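Local atomic coordinates of walker-Type ATPase (Pyrococcus abyssi, PDB entry 2QEN), a protein that probably binds ATP together with a magnesium ion as an archaeal P-loop ATPase, its cellular role being unknown. Residues 39-44 against 239-244. The protein carries 1 engineered substitution. Numbering follows the deposited sequence.
Sequences IRRVGK and PGWLVV. With ADP (adenosine-5'-diphosphate), chain C.
Arg41 brings its CD and NE against the CZ2 corner of the Trp241 indole although its own backbone sits in the phosphate-binding loop. Arg41 CD comes to 3.3 Å from Trp241 CZ2, above the rim of the ring, and the two side chains cross at a slant with the guanidinium and indole planes inclined by 23°. A chain stretched from CG to NE (chi3 -169°) carries the guanidinium past this corner, where NH2 forms a salt bridge with Glu273 of helix 255-280; Trp241 NE1 is hydrogen-bonded to Asp341, close to the CZ2 that Arg41 touches. Replacing Arg41 by an alanine would probably leave Glu273 without its salt-bridge mate and open a gap beside the Trp241 ring. The backbones meet closely, though the bond between them is weak: Gly240 N donates to Arg41 O over 3.4 Å, bent to 147°. With CA atoms of Arg41 and Gly240 5.1 Å apart, a CB on Gly240 would press against Arg41 CB. Beside them, Pro239 CG packs against Val42 O at 3.3 Å, and that oxygen also accepts a bond from Arg17.

ADP lies along both segments. Pro239 CB lies 3.4 Å from C8 of the adenine, while the loop amides serve the beta phosphate: Arg41 N reaches O3B at 2.8 Å, and Lys44 N and Gly43 N both donate to O1B, which Lys44 NZ also grips at 2.9 Å. A CB on Gly43 would collide with N7 of the base. Amides and lysine gathered on one phosphate mark the Walker A P-loop of a nucleotide-binding ATPase domain, here closed over the ribose and base by the start of helix 239-252.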
ATOM      1  N   ILE A  39      -5.898  -0.357   3.514  1.00 26.13           N
ATOM      2  CA  ILE A  39      -5.070  -0.673   4.689  1.00 27.70           C
ATOM      3  C   ILE A  39      -3.773  -1.399   4.303  1.00 27.26           C
ATOM      4  O   ILE A  39      -3.728  -2.131   3.308  1.00 27.07           O
ATOM      5  CB  ILE A  39      -5.907  -1.567   5.672  1.00 27.57           C
ATOM      6  CG1 ILE A  39      -7.242  -0.899   6.025  1.00 30.13           C
ATOM      7  CG2 ILE A  39      -5.162  -1.928   6.946  1.00 31.01           C
ATOM      8  CD1 ILE A  39      -7.149   0.511   6.494  1.00 31.46           C
ATOM      9  N   ARG A  40      -2.714  -1.184   5.078  1.00 27.49           N
ATOM     10  CA  ARG A  40      -1.473  -1.932   4.902  1.00 28.13           C
ATOM     11  C   ARG A  40      -1.732  -3.439   5.057  1.00 27.72           C
ATOM     12  O   ARG A  40      -2.425  -3.851   5.984  1.00 27.01           O
ATOM     13  CB  ARG A  40      -0.441  -1.474   5.934  1.00 28.57           C
ATOM     14  CG  ARG A  40       0.803  -2.342   6.010  1.00 32.14           C
ATOM     15  CD  ARG A  40       1.949  -1.794   5.187  1.00 37.26           C
ATOM     16  NE  ARG A  40       2.705  -0.812   5.961  1.00 43.30           N
ATOM     17  CZ  ARG A  40       3.974  -0.946   6.336  1.00 46.10           C
ATOM     18  NH1 ARG A  40       4.669  -2.034   6.006  1.00 47.78           N
ATOM     19  NH2 ARG A  40       4.555   0.022   7.036  1.00 47.57           N
ATOM     20  N   ARG A  41      -1.180  -4.227   4.129  1.00 27.45           N
ATOM     21  CA  ARG A  41      -1.246  -5.706   4.098  1.00 27.18           C
ATOM     22  C   ARG A  41      -2.537  -6.257   3.516  1.00 26.72           C
ATOM     23  O   ARG A  41      -2.748  -7.469   3.521  1.00 26.34           O
ATOM     24  CB  ARG A  41      -1.001  -6.343   5.471  1.00 27.62           C
ATOM     25  CG  ARG A  41       0.406  -6.213   5.982  1.00 28.73           C
ATOM     26  CD  ARG A  41       0.422  -6.228   7.494  1.00 30.07           C
ATOM     27  NE  ARG A  41       1.741  -5.839   7.986  1.00 31.91           N
ATOM     28  CZ  ARG A  41       1.993  -4.766   8.730  1.00 33.36           C
ATOM     29  NH1 ARG A  41       1.008  -3.950   9.140  1.00 32.28           N
ATOM     30  NH2 ARG A  41       3.245  -4.524   9.088  1.00 33.77           N
ATOM     31  N   VAL A  42      -3.394  -5.367   3.030  1.00 25.98           N
ATOM     32  CA  VAL A  42      -4.675  -5.762   2.454  1.00 25.69           C
ATOM     33  C   VAL A  42      -4.519  -6.443   1.087  1.00 26.14           C
ATOM     34  O   VAL A  42      -5.416  -7.153   0.638  1.00 26.69           O
ATOM     35  CB  VAL A  42      -5.644  -4.543   2.367  1.00 25.60           C
ATOM     36  CG1 VAL A  42      -5.320  -3.626   1.140  1.00 24.09           C
ATOM     37  CG2 VAL A  42      -7.084  -5.004   2.386  1.00 24.50           C
ATOM     38  N   GLY A  43      -3.391  -6.197   0.423  1.00 26.24           N
ATOM     39  CA  GLY A  43      -3.082  -6.831  -0.856  1.00 26.56           C
ATOM     40  C   GLY A  43      -2.914  -5.932  -2.081  1.00 26.13           C
ATOM     41  O   GLY A  43      -3.057  -6.417  -3.204  1.00 25.88           O
ATOM     42  N   LYS A  44      -2.609  -4.644  -1.874  1.00 25.89           N
ATOM     43  CA  LYS A  44      -2.433  -3.674  -2.987  1.00 25.62           C
ATOM     44  C   LYS A  44      -1.232  -3.946  -3.884  1.00 26.19           C
ATOM     45  O   LYS A  44      -1.365  -3.958  -5.118  1.00 26.48           O
ATOM     46  CB  LYS A  44      -2.345  -2.214  -2.478  1.00 26.55           C
ATOM     47  CG  LYS A  44      -3.492  -1.733  -1.576  1.00 24.26           C
ATOM     48  CD  LYS A  44      -3.295  -0.273  -1.158  1.00 24.22           C
ATOM     49  CE  LYS A  44      -2.152  -0.082  -0.154  1.00 22.43           C
ATOM     50  NZ  LYS A  44      -2.297  -0.921   1.122  1.00 19.73           N
ATOM     51  N   PRO A 239      -5.212 -10.521   4.131  1.00 31.43           N
ATOM     52  CA  PRO A 239      -4.486 -11.599   3.464  1.00 31.29           C
ATOM     53  C   PRO A 239      -3.055 -11.778   3.974  1.00 31.20           C
ATOM     54  O   PRO A 239      -2.574 -12.898   3.996  1.00 31.15           O
ATOM     55  CB  PRO A 239      -4.484 -11.165   1.993  1.00 31.03           C
ATOM     56  CG  PRO A 239      -5.660 -10.247   1.866  1.00 31.23           C
ATOM     57  CD  PRO A 239      -5.706  -9.515   3.168  1.00 31.30           C
ATOM     58  N   GLY A 240      -2.397 -10.689   4.381  1.00 30.76           N
ATOM     59  CA  GLY A 240      -1.031 -10.757   4.908  1.00 30.99           C
ATOM     60  C   GLY A 240      -0.932 -11.693   6.104  1.00 31.15           C
ATOM     61  O   GLY A 240      -0.030 -12.530   6.172  1.00 31.52           O
ATOM     62  N   TRP A 241      -1.890 -11.578   7.026  1.00 30.31           N
ATOM     63  CA  TRP A 241      -1.908 -12.421   8.220  1.00 29.97           C
ATOM     64  C   TRP A 241      -2.435 -13.839   7.954  1.00 29.51           C
ATOM     65  O   TRP A 241      -1.950 -14.804   8.540  1.00 29.24           O
ATOM     66  CB  TRP A 241      -2.669 -11.733   9.355  1.00 29.54           C
ATOM     67  CG  TRP A 241      -2.168 -10.309   9.664  1.00 29.10           C
ATOM     68  CD1 TRP A 241      -2.932  -9.181   9.768  1.00 29.92           C
ATOM     69  CD2 TRP A 241      -0.809  -9.892   9.912  1.00 28.70           C
ATOM     70  NE1 TRP A 241      -2.137  -8.091  10.057  1.00 30.38           N
ATOM     71  CE2 TRP A 241      -0.832  -8.502  10.148  1.00 29.15           C
ATOM     72  CE3 TRP A 241       0.419 -10.560   9.949  1.00 29.91           C
ATOM     73  CZ2 TRP A 241       0.318  -7.772  10.439  1.00 29.09           C
ATOM     74  CZ3 TRP A 241       1.582  -9.821  10.206  1.00 29.99           C
ATOM     75  CH2 TRP A 241       1.513  -8.442  10.460  1.00 29.86           C
ATOM     76  N   LEU A 242      -3.400 -13.957   7.045  1.00 29.21           N
ATOM     77  CA  LEU A 242      -3.930 -15.263   6.630  1.00 28.97           C
ATOM     78  C   LEU A 242      -2.863 -16.168   5.986  1.00 29.15           C
ATOM     79  O   LEU A 242      -2.870 -17.382   6.196  1.00 28.98           O
ATOM     80  CB  LEU A 242      -5.139 -15.095   5.694  1.00 28.04           C
ATOM     81  CG  LEU A 242      -6.444 -14.474   6.245  1.00 26.80           C
ATOM     82  CD1 LEU A 242      -7.459 -14.233   5.124  1.00 23.40           C
ATOM     83  CD2 LEU A 242      -7.065 -15.290   7.359  1.00 23.29           C
ATOM     84  N   VAL A 243      -1.972 -15.568   5.197  1.00 29.47           N
ATOM     85  CA  VAL A 243      -0.822 -16.284   4.614  1.00 30.19           C
ATOM     86  C   VAL A 243       0.241 -16.681   5.655  1.00 29.96           C
ATOM     87  O   VAL A 243       0.731 -17.803   5.620  1.00 31.68           O
ATOM     88  CB  VAL A 243      -0.176 -15.521   3.416  1.00 30.32           C
ATOM     89  CG1 VAL A 243       1.147 -16.188   2.976  1.00 30.19           C
ATOM     90  CG2 VAL A 243      -1.131 -15.472   2.229  1.00 29.81           C
ATOM     91  N   VAL A 244       0.602 -15.777   6.560  1.00 29.92           N
ATOM     92  CA  VAL A 244       1.540 -16.093   7.658  1.00 29.76           C
ATOM     93  C   VAL A 244       1.012 -17.270   8.489  1.00 29.72           C
ATOM     94  O   VAL A 244       1.764 -18.189   8.818  1.00 30.29           O
ATOM     95  CB  VAL A 244       1.784 -14.872   8.614  1.00 29.81           C
ATOM     96  CG1 VAL A 244       2.552 -15.307   9.873  1.00 28.08           C
ATOM     97  CG2 VAL A 244       2.516 -13.714   7.879  1.00 30.41           C
TER
HETATM   98  PB  ADP C 999      -0.164  -4.035   0.711  1.00 25.32           P
HETATM   99  O1B ADP C 999      -1.639  -3.736   0.583  1.00 26.10           O
HETATM  100  O2B ADP C 999       0.604  -3.657  -0.536  1.00 25.79           O
HETATM  101  O3B ADP C 999       0.497  -3.538   1.970  1.00 26.33           O
HETATM  102  PA  ADP C 999       0.656  -6.770  -0.056  1.00 26.61           P
HETATM  103  O1A ADP C 999       0.175  -6.799  -1.483  1.00 25.17           O
HETATM  104  O2A ADP C 999       2.122  -6.736   0.245  1.00 22.84           O
HETATM  105  O3A ADP C 999      -0.126  -5.639   0.826  1.00 26.10           O
HETATM  106  O5' ADP C 999      -0.003  -8.082   0.623  1.00 26.65           O
HETATM  107  C5' ADP C 999       0.437  -8.622   1.872  1.00 25.42           C
HETATM  108  C4' ADP C 999       0.704 -10.120   1.676  1.00 26.73           C
HETATM  109  O4' ADP C 999      -0.534 -10.858   1.689  1.00 25.55           O
HETATM  110  C3' ADP C 999       1.346 -10.499   0.342  1.00 26.32           C
HETATM  111  O3' ADP C 999       2.766 -10.552   0.411  1.00 27.79           O
HETATM  112  C2' ADP C 999       0.846 -11.886   0.096  1.00 26.33           C
HETATM  113  O2' ADP C 999       1.515 -12.706   1.050  1.00 25.75           O
HETATM  114  C1' ADP C 999      -0.545 -11.847   0.655  1.00 24.43           C
HETATM  115  N9  ADP C 999      -1.659 -11.528  -0.266  1.00 24.15           N
HETATM  116  C8  ADP C 999      -2.208 -10.309  -0.424  1.00 23.37           C
HETATM  117  N7  ADP C 999      -3.265 -10.352  -1.270  1.00 23.56           N
HETATM  118  C5  ADP C 999      -3.404 -11.629  -1.670  1.00 23.88           C
HETATM  119  C6  ADP C 999      -4.314 -12.374  -2.563  1.00 23.98           C
HETATM  120  N6  ADP C 999      -5.319 -11.746  -3.215  1.00 23.88           N
HETATM  121  N1  ADP C 999      -4.113 -13.709  -2.702  1.00 23.78           N
HETATM  122  C2  ADP C 999      -3.116 -14.342  -2.074  1.00 23.87           C
HETATM  123  N3  ADP C 999      -2.263 -13.736  -1.227  1.00 24.64           N
HETATM  124  C4  ADP C 999      -2.348 -12.404  -0.994  1.00 24.21           C